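PDB 2FHD: DNA repair protein rhp9/CRB2 from Schizosaccharomyces pombe, which probably recognises methylated histone H4 through its tandem tudor domains during DNA repair. Local coordinates for residues 22-27 against 121-126; 10-15 against 42-47; 70-75 against 115-120. All coordinates share one frame; numbering follows the deposited sequence.

Interaction 1: residues 22-27 against 121-126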
loop_
_atom_site.group_PDB
_atom_site.type_symbol
_atom_site.label_atom_id
_atom_site.label_comp_id
_atom_site.label_asym_id
_atom_site.label_seq_id
_atom_site.Cartn_x
_atom_site.Cartn_y
_atom_site.Cartn_z
ATOM N N PHE A 22 11.560 11.166 16.442
ATOM C CA PHE A 22 12.945 10.745 16.376
ATOM C C PHE A 22 13.252 10.425 14.927
ATOM O O PHE A 22 12.329 10.269 14.145
ATOM C CB PHE A 22 13.176 9.511 17.279
ATOM C CG PHE A 22 13.170 9.815 18.747
ATOM C CD1 PHE A 22 14.331 10.266 19.386
ATOM C CD2 PHE A 22 12.010 9.599 19.533
ATOM C CE1 PHE A 22 14.327 10.513 20.764
ATOM C CE2 PHE A 22 12.009 9.900 20.920
ATOM C CZ PHE A 22 13.143 10.350 21.516
ATOM N N TYR A 23 14.528 10.368 14.554
ATOM C CA TYR A 23 14.997 9.701 13.321
ATOM C C TYR A 23 15.112 8.194 13.491
ATOM O O TYR A 23 15.735 7.694 14.468
ATOM C CB TYR A 23 16.372 10.208 12.872
ATOM C CG TYR A 23 16.300 11.563 12.171
ATOM C CD1 TYR A 23 15.955 12.720 12.897
ATOM C CD2 TYR A 23 16.543 11.693 10.813
ATOM C CE1 TYR A 23 15.849 13.959 12.312
ATOM C CE2 TYR A 23 16.429 12.960 10.185
ATOM C CZ TYR A 23 16.100 14.077 10.961
ATOM O OH TYR A 23 16.018 15.331 10.430
ATOM N N TYR A 24 14.543 7.455 12.559
ATOM C CA TYR A 24 14.649 6.006 12.632
ATOM C C TYR A 24 15.257 5.441 11.362
ATOM O O TYR A 24 15.199 6.103 10.308
ATOM C CB TYR A 24 13.273 5.362 12.835
ATOM C CG TYR A 24 12.637 5.603 14.172
ATOM C CD1 TYR A 24 12.914 4.817 15.267
ATOM C CD2 TYR A 24 11.715 6.620 14.336
ATOM C CE1 TYR A 24 12.299 5.083 16.531
ATOM C CE2 TYR A 24 11.097 6.869 15.520
ATOM C CZ TYR A 24 11.383 6.116 16.627
ATOM O OH TYR A 24 10.681 6.414 17.824
ATOM N N PRO A 25 15.754 4.185 11.421
ATOM C CA PRO A 25 16.200 3.448 10.191
ATOM C C PRO A 25 15.044 3.281 9.159
ATOM O O PRO A 25 13.925 2.935 9.519
ATOM C CB PRO A 25 16.677 2.085 10.754
ATOM C CG PRO A 25 17.072 2.372 12.208
ATOM C CD PRO A 25 15.953 3.359 12.642
ATOM N N ALA A 26 15.309 3.509 7.877
ATOM C CA ALA A 26 14.257 3.335 6.902
ATOM C C ALA A 26 15.007 3.000 5.622
ATOM O O ALA A 26 16.259 3.074 5.572
ATOM C CB ALA A 26 13.530 4.607 6.774
ATOM N N THR A 27 14.257 2.652 4.588
ATOM C CA THR A 27 14.738 2.530 3.224
ATOM C C THR A 27 14.213 3.691 2.357
ATOM O O THR A 27 13.012 4.013 2.359
ATOM C CB THR A 27 14.218 1.200 2.725
ATOM O OG1 THR A 27 14.786 0.180 3.565
ATOM C CG2 THR A 27 14.633 0.896 1.254
ATOM N N THR A 121 18.352 -1.310 15.797
ATOM C CA THR A 121 17.834 -0.867 17.122
ATOM C C THR A 121 18.138 0.671 17.349
ATOM O O THR A 121 17.594 1.339 18.215
ATOM C CB THR A 121 18.597 -1.840 18.097
ATOM O OG1 THR A 121 17.756 -2.788 18.776
ATOM C CG2 THR A 121 19.668 -1.267 18.818
ATOM N N ILE A 122 19.000 1.240 16.529
ATOM C CA ILE A 122 19.309 2.659 16.613
ATOM C C ILE A 122 18.145 3.582 16.368
ATOM O O ILE A 122 17.311 3.370 15.474
ATOM C CB ILE A 122 20.475 3.006 15.632
ATOM C CG1 ILE A 122 21.727 2.225 16.046
ATOM C CG2 ILE A 122 20.767 4.538 15.495
ATOM C CD1 ILE A 122 22.327 2.563 17.434
ATOM N N TYR A 123 18.102 4.665 17.137
ATOM C CA TYR A 123 17.232 5.789 16.792
ATOM C C TYR A 123 17.904 7.024 17.304
ATOM O O TYR A 123 18.818 6.927 18.130
ATOM C CB TYR A 123 15.818 5.628 17.322
ATOM C CG TYR A 123 15.668 5.645 18.850
ATOM C CD1 TYR A 123 15.184 6.767 19.511
ATOM C CD2 TYR A 123 16.013 4.517 19.625
ATOM C CE1 TYR A 123 15.027 6.788 20.920
ATOM C CE2 TYR A 123 15.866 4.524 21.029
ATOM C CZ TYR A 123 15.355 5.661 21.660
ATOM O OH TYR A 123 15.198 5.646 23.046
ATOM N N VAL A 124 17.534 8.183 16.754
ATOM C CA VAL A 124 18.341 9.381 16.945
ATOM C C VAL A 124 17.497 10.607 17.208
ATOM O O VAL A 124 16.501 10.855 16.511
ATOM C CB VAL A 124 19.349 9.635 15.769
ATOM C CG1 VAL A 124 20.454 10.609 16.242
ATOM C CG2 VAL A 124 20.011 8.353 15.344
ATOM N N ALA A 125 17.880 11.363 18.235
ATOM C CA ALA A 125 17.214 12.577 18.508
ATOM C C ALA A 125 17.543 13.582 17.409
ATOM O O ALA A 125 18.707 13.737 17.018
ATOM C CB ALA A 125 17.615 13.101 19.843
ATOM N N PRO A 126 16.520 14.294 16.934
ATOM C CA PRO A 126 16.828 15.396 16.022
ATOM C C PRO A 126 17.968 16.351 16.501
ATOM O O PRO A 126 18.739 16.817 15.645
ATOM C CB PRO A 126 15.455 16.144 15.911
ATOM C CG PRO A 126 14.435 15.068 16.175
ATOM C CD PRO A 126 15.061 14.188 17.232
#
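Y23 and V124 form a single antiparallel hydrogen-bonded pair: Y23 N donates to V124 O at 2.8 Å, and V124 N returns a bond to Y23 O at 2.9 Å. The side chains beside this bridge are mainly aromatic. Y123 turns its ring edge to one face of F22, a T-shaped stack with planes at 87° and centroids 5.0 Å apart. Y123 CE1 sits over the centre of the F22 ring. Y123 has CG between its backbone N and carbonyl carbon (chi1 66°), which sets its ring alongside F22. The Y24 and Y123 rings are nearly parallel but slid apart, with little overlap. Y24 CE1 instead meets Y123 CB at 3.6 Å. Y123 OH is bonded to the backbone oxygen of G76. On the other flank, Y23 CE1 packs on P126 CB at 4.2 Å. Farther along, P25 CD rests against the carbonyl oxygen of I122 at 3.1 Å. F22 also lies close to a bound phosphate, probably from the crystallisation liquor. The bridge, with its cluster of F22, Y24 and Y123, joins strand 23-32 of the first five-stranded sheet to strand 122-123 at the edge of the second, consistent with two tudor domains packed against each other.

Interaction 2: residues 10-15 against 42-47. With PO4 (phosphate ion), chain E.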
loop_
_atom_site.group_PDB
_atom_site.type_symbol
_atom_site.label_atom_id
_atom_site.label_comp_id
_atom_site.label_asym_id
_atom_site.label_seq_id
_atom_site.Cartn_x
_atom_site.Cartn_y
_atom_site.Cartn_z
ATOM N N ASN A 10 20.446 2.266 -0.162
ATOM C CA ASN A 10 19.232 3.037 0.151
ATOM C C ASN A 10 18.797 3.170 1.640
ATOM O O ASN A 10 17.798 3.853 1.930
ATOM C CB ASN A 10 18.020 2.507 -0.598
ATOM C CG ASN A 10 18.146 2.722 -2.091
ATOM O OD1 ASN A 10 19.177 2.396 -2.663
ATOM N ND2 ASN A 10 17.104 3.310 -2.726
ATOM N N ARG A 11 19.530 2.550 2.556
ATOM C CA ARG A 11 19.223 2.738 3.973
ATOM C C ARG A 11 19.526 4.153 4.478
ATOM O O ARG A 11 20.642 4.679 4.302
ATOM C CB ARG A 11 19.946 1.675 4.814
ATOM C CG ARG A 11 19.552 0.222 4.463
ATOM C CD ARG A 11 18.088 -0.071 4.876
ATOM N NE ARG A 11 17.966 -0.210 6.308
ATOM C CZ ARG A 11 16.804 -0.226 6.939
ATOM N NH1 ARG A 11 15.721 -0.043 6.235
ATOM N NH2 ARG A 11 16.722 -0.399 8.268
ATOM N N VAL A 12 18.532 4.726 5.155
ATOM C CA VAL A 12 18.586 6.091 5.675
ATOM C C VAL A 12 18.152 6.086 7.137
ATOM O O VAL A 12 17.638 5.061 7.631
ATOM C CB VAL A 12 17.706 7.129 4.806
ATOM C CG1 VAL A 12 18.361 7.274 3.387
ATOM C CG2 VAL A 12 16.185 6.673 4.631
ATOM N N LEU A 13 18.381 7.216 7.792
ATOM C CA LEU A 13 17.752 7.597 9.013
ATOM C C LEU A 13 16.785 8.728 8.593
ATOM O O LEU A 13 17.196 9.746 8.014
ATOM C CB LEU A 13 18.812 8.078 10.023
ATOM C CG LEU A 13 19.685 6.953 10.633
ATOM C CD1 LEU A 13 21.010 7.483 11.250
ATOM C CD2 LEU A 13 18.929 6.100 11.721
ATOM N N ALA A 14 15.497 8.532 8.823
ATOM C CA ALA A 14 14.530 9.413 8.288
ATOM C C ALA A 14 13.762 9.940 9.501
ATOM O O ALA A 14 13.549 9.215 10.484
ATOM C CB ALA A 14 13.636 8.646 7.296
ATOM N N PHE A 15 13.345 11.206 9.441
ATOM C CA PHE A 15 12.578 11.807 10.535
ATOM C C PHE A 15 11.175 11.241 10.558
ATOM O O PHE A 15 10.469 11.354 9.558
ATOM C CB PHE A 15 12.475 13.299 10.310
ATOM C CG PHE A 15 11.630 14.031 11.331
ATOM C CD1 PHE A 15 12.083 14.220 12.632
ATOM C CD2 PHE A 15 10.374 14.566 10.974
ATOM C CE1 PHE A 15 11.300 14.941 13.591
ATOM C CE2 PHE A 15 9.567 15.278 11.942
ATOM C CZ PHE A 15 10.055 15.508 13.225
ATOM N N TYR A 42 11.178 12.844 -0.592
ATOM C CA TYR A 42 11.587 11.410 -0.516
ATOM C C TYR A 42 10.578 10.485 0.084
ATOM O O TYR A 42 10.076 10.720 1.181
ATOM C CB TYR A 42 12.930 11.229 0.222
ATOM C CG TYR A 42 13.975 11.988 -0.485
ATOM C CD1 TYR A 42 14.517 11.501 -1.696
ATOM C CD2 TYR A 42 14.340 13.254 -0.040
ATOM C CE1 TYR A 42 15.463 12.261 -2.423
ATOM C CE2 TYR A 42 15.292 14.038 -0.758
ATOM C CZ TYR A 42 15.853 13.528 -1.928
ATOM O OH TYR A 42 16.748 14.313 -2.651
ATOM N N LYS A 43 10.228 9.450 -0.667
ATOM C CA LYS A 43 9.416 8.482 -0.062
ATOM C C LYS A 43 10.386 7.509 0.637
ATOM O O LYS A 43 11.343 7.009 0.042
ATOM C CB LYS A 43 8.445 7.760 -1.036
ATOM C CG LYS A 43 7.584 6.727 -0.264
ATOM C CD LYS A 43 6.242 6.590 -0.853
ATOM C CE LYS A 43 5.987 5.132 -1.259
ATOM N NZ LYS A 43 4.539 4.959 -1.704
ATOM N N VAL A 44 10.051 7.221 1.884
ATOM C CA VAL A 44 10.880 6.429 2.755
ATOM C C VAL A 44 9.950 5.389 3.408
ATOM O O VAL A 44 8.769 5.630 3.607
ATOM C CB VAL A 44 11.514 7.478 3.707
ATOM C CG1 VAL A 44 11.003 7.467 5.081
ATOM C CG2 VAL A 44 12.978 7.880 3.376
ATOM N N GLN A 45 10.499 4.201 3.682
ATOM C CA GLN A 45 9.795 3.119 4.415
ATOM C C GLN A 45 10.483 2.741 5.772
ATOM O O GLN A 45 11.615 2.375 5.820
ATOM C CB GLN A 45 9.704 1.892 3.519
ATOM C CG GLN A 45 8.677 0.919 3.981
ATOM C CD GLN A 45 8.504 -0.256 3.001
ATOM O OE1 GLN A 45 9.446 -0.718 2.339
ATOM N NE2 GLN A 45 7.296 -0.733 2.923
ATOM N N PHE A 46 9.757 2.820 6.878
ATOM C CA PHE A 46 10.281 2.406 8.170
ATOM C C PHE A 46 10.268 0.865 8.263
ATOM O O PHE A 46 9.734 0.173 7.375
ATOM C CB PHE A 46 9.468 3.132 9.239
ATOM C CG PHE A 46 9.741 4.601 9.240
ATOM C CD1 PHE A 46 10.982 5.090 9.731
ATOM C CD2 PHE A 46 8.843 5.504 8.629
ATOM C CE1 PHE A 46 11.262 6.465 9.718
ATOM C CE2 PHE A 46 9.124 6.919 8.595
ATOM C CZ PHE A 46 10.326 7.388 9.153
ATOM N N ASP A 47 10.893 0.350 9.288
ATOM C CA ASP A 47 11.175 -1.095 9.390
ATOM C C ASP A 47 9.872 -1.860 9.765
ATOM O O ASP A 47 9.793 -3.065 9.545
ATOM C CB ASP A 47 12.372 -1.378 10.357
ATOM C CG ASP A 47 13.742 -0.926 9.751
ATOM O OD1 ASP A 47 13.791 -0.640 8.514
ATOM O OD2 ASP A 47 14.786 -0.854 10.483
HETATM P P PO4 E . 1.520 3.462 -1.691
HETATM O O1 PO4 E . 1.920 4.411 -2.805
HETATM O O2 PO4 E . 1.228 2.079 -2.240
HETATM O O3 PO4 E . 2.628 3.330 -0.660
HETATM O O4 PO4 E . 0.274 4.039 -1.054
#
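The R11 guanidinium and the D47 carboxylate meet edge to edge, their planes only 17° apart. R11 approaches end-on with NH1 and NH2 in a salt bridge. NH2 reaches D47 OD1 and D47 OD2, both at 3.0 Å, and NH1 reaches D47 OD1 at 3.0 Å. Both carboxylate oxygens use their syn lone pairs. The R11 chain bends at chi2 and chi3, which brings its end round to D47. R11 NH1 also bonds to T27 OG1, and NE to the carbonyl oxygen of V98. These bonds fix the rotation of the flat group. The F46 ring has A14 O at its edge, in plane, 3.7 Å from F46 CE1. F16 meets F46 edge-to-face. Beside them, V12, A14 and V44 form an apolar patch. V12 CG2 touches V44 CG2 at 3.6 Å, and A14 CB touches V44 CG1 at 3.6 Å. I59 packs on both valines. Far from this patch, K43 NZ donates to O3 of a phosphate ion, probably from the crystallisation liquor, at 2.7 Å. Strands 11-15 and 41-46 flank 23-32 on either side in the five-stranded antiparallel sheet. Their side chains meet across it, consistent with the SH3-like barrel of a tudor domain.

Interaction 3: residues 70-75 against 115-120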
loop_
_atom_site.group_PDB
_atom_site.type_symbol
_atom_site.label_atom_id
_atom_site.label_comp_id
_atom_site.label_asym_id
_atom_site.label_seq_id
_atom_site.Cartn_x
_atom_site.Cartn_y
_atom_site.Cartn_z
ATOM N N VAL A 70 23.712 8.625 19.908
ATOM C CA VAL A 70 22.537 7.939 19.483
ATOM C C VAL A 70 21.828 7.263 20.651
ATOM O O VAL A 70 22.368 7.173 21.749
ATOM C CB VAL A 70 22.919 6.878 18.440
ATOM C CG1 VAL A 70 23.642 7.525 17.279
ATOM C CG2 VAL A 70 23.809 5.764 19.090
ATOM N N GLN A 71 20.628 6.753 20.423
ATOM C CA GLN A 71 20.005 5.844 21.391
ATOM C C GLN A 71 19.799 4.507 20.768
ATOM O O GLN A 71 20.049 4.326 19.554
ATOM C CB GLN A 71 18.724 6.450 21.875
ATOM C CG GLN A 71 19.109 7.622 22.683
ATOM C CD GLN A 71 18.099 8.692 22.761
ATOM O OE1 GLN A 71 17.381 8.730 23.717
ATOM N NE2 GLN A 71 18.067 9.608 21.792
ATOM N N SER A 72 19.423 3.537 21.596
ATOM C CA SER A 72 19.083 2.203 21.095
ATOM C C SER A 72 17.848 1.773 21.871
ATOM O O SER A 72 17.686 2.053 23.052
ATOM C CB SER A 72 20.248 1.209 21.254
ATOM O OG SER A 72 19.815 -0.127 21.302
ATOM N N THR A 73 16.934 1.237 21.111
ATOM C CA THR A 73 15.753 0.517 21.541
ATOM C C THR A 73 15.893 -0.578 22.700
ATOM O O THR A 73 14.954 -0.827 23.398
ATOM C CB THR A 73 15.193 -0.032 20.170
ATOM O OG1 THR A 73 14.041 0.716 19.759
ATOM C CG2 THR A 73 15.009 -1.420 20.136
ATOM N N ARG A 74 17.053 -1.168 22.890
ATOM C CA ARG A 74 17.334 -2.104 23.911
ATOM C C ARG A 74 17.983 -1.534 25.167
ATOM O O ARG A 74 18.172 -2.286 26.146
ATOM C CB ARG A 74 18.316 -3.100 23.346
ATOM C CG ARG A 74 17.615 -3.877 22.187
ATOM C CD ARG A 74 18.402 -5.059 21.848
ATOM N NE ARG A 74 17.722 -5.877 20.852
ATOM C CZ ARG A 74 18.261 -7.020 20.407
ATOM N NH1 ARG A 74 19.450 -7.457 20.946
ATOM N NH2 ARG A 74 17.585 -7.750 19.508
ATOM N N LEU A 75 18.334 -0.237 25.143
ATOM C CA LEU A 75 18.934 0.459 26.280
ATOM C C LEU A 75 18.054 1.657 26.769
ATOM O O LEU A 75 18.576 2.642 27.217
ATOM C CB LEU A 75 20.308 0.988 25.885
ATOM C CG LEU A 75 21.055 -0.178 25.232
ATOM C CD1 LEU A 75 22.362 0.307 24.612
ATOM C CD2 LEU A 75 21.299 -1.357 26.229
ATOM N N VAL A 115 28.641 -1.653 24.977
ATOM C CA VAL A 115 27.651 -2.666 24.718
ATOM C C VAL A 115 27.608 -2.817 23.237
ATOM O O VAL A 115 27.682 -1.814 22.507
ATOM C CB VAL A 115 26.212 -2.184 25.127
ATOM C CG1 VAL A 115 25.168 -3.340 24.966
ATOM C CG2 VAL A 115 26.181 -1.843 26.481
ATOM N N THR A 116 27.393 -4.047 22.777
ATOM C CA THR A 116 27.245 -4.350 21.352
ATOM C C THR A 116 25.766 -4.592 21.070
ATOM O O THR A 116 25.140 -5.334 21.802
ATOM C CB THR A 116 28.024 -5.570 20.970
ATOM O OG1 THR A 116 29.398 -5.290 21.139
ATOM C CG2 THR A 116 27.781 -5.951 19.514
ATOM N N VAL A 117 25.207 -3.941 20.046
ATOM C CA VAL A 117 23.766 -3.993 19.816
ATOM C C VAL A 117 23.509 -4.081 18.278
ATOM O O VAL A 117 24.392 -3.691 17.493
ATOM C CB VAL A 117 23.226 -2.713 20.490
ATOM C CG1 VAL A 117 22.600 -1.718 19.542
ATOM C CG2 VAL A 117 22.511 -2.965 21.875
ATOM N N PRO A 118 22.363 -4.645 17.844
ATOM C CA PRO A 118 22.062 -4.591 16.406
ATOM C C PRO A 118 21.839 -3.155 15.946
ATOM O O PRO A 118 21.213 -2.377 16.660
ATOM C CB PRO A 118 20.771 -5.391 16.256
ATOM C CG PRO A 118 20.737 -6.335 17.512
ATOM C CD PRO A 118 21.310 -5.364 18.603
ATOM N N ILE A 119 22.389 -2.811 14.782
ATOM C CA ILE A 119 22.309 -1.493 14.149
ATOM C C ILE A 119 20.779 -1.128 13.930
ATOM O O ILE A 119 20.378 0.071 14.065
ATOM C CB ILE A 119 23.173 -1.611 12.808
ATOM C CG1 ILE A 119 24.295 -0.548 12.591
ATOM C CG2 ILE A 119 22.356 -1.944 11.623
ATOM C CD1 ILE A 119 23.919 0.685 12.977
ATOM N N SER A 120 19.912 -2.127 13.684
ATOM C CA SER A 120 18.453 -1.868 13.440
ATOM C C SER A 120 17.701 -1.271 14.638
ATOM O O SER A 120 16.581 -0.735 14.494
ATOM C CB SER A 120 17.718 -3.157 13.070
ATOM O OG SER A 120 17.697 -4.109 14.164
#
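R74 and P118 cross at about a right angle, with the proline ring over one face of the guanidinium. P118 CG stands 3.7 Å above the guanidinium plane, offset toward its rim. The nearest atoms are R74 NH1 and P118 CD, at 3.7 Å. The contact is therefore packing of a flat polar group on a proline ring, with no hydrogen bond between the two segments. R74 has CG anti to its carbonyl carbon (chi1 -65°), and the chain then runs extended from CG to NE. That carries the charged end out to the proline, while the base of the side chain stays near V117. R74 is exposed, and its pose may be influenced by a crystal neighbour. R74 CB lies 4.4 Å from V117 CG2. L75 comes to the same methyl group with CD1, 4.3 Å from V117 CG2. S72 also faces V117, with CB 4.1 Å from V117 CG1; the position of its OG is doubtful. V117 thus sits against three residues, S72, R74 and L75. These residues belong to a type I beta turn from S72 to L75, with L75 N bonded to S72 O at 3.2 Å. The turn follows strand 69-72 and lies beside the end of strand 113-118. L108 and V106 of strand 105-110 pack on S72 and V117 respectively. H80 of strand 80-86 lies against L75, and T121 touches R74 just before strand 122-123.

Overall arrangement
From the N terminus, strand 11-15 leads into strand 23-32 and then strand 41-46. Interaction 2 closes this first loop within the first tudor domain. Interaction 1 opens at 22-27, between the two segments of interaction 2, so the two cross along the chain. It does not close until 121-126, in the second tudor domain. Interaction 3 opens and closes within that long span and joins two parts of the second domain. Interactions 1 and 2 share the first sheet, where A26 and V12 pair through their backbones. Interactions 1 and 3 meet where strands 69-72 and 122-123 are neighbours. Interactions 2 and 3 come in series, with centres about 18 Å apart.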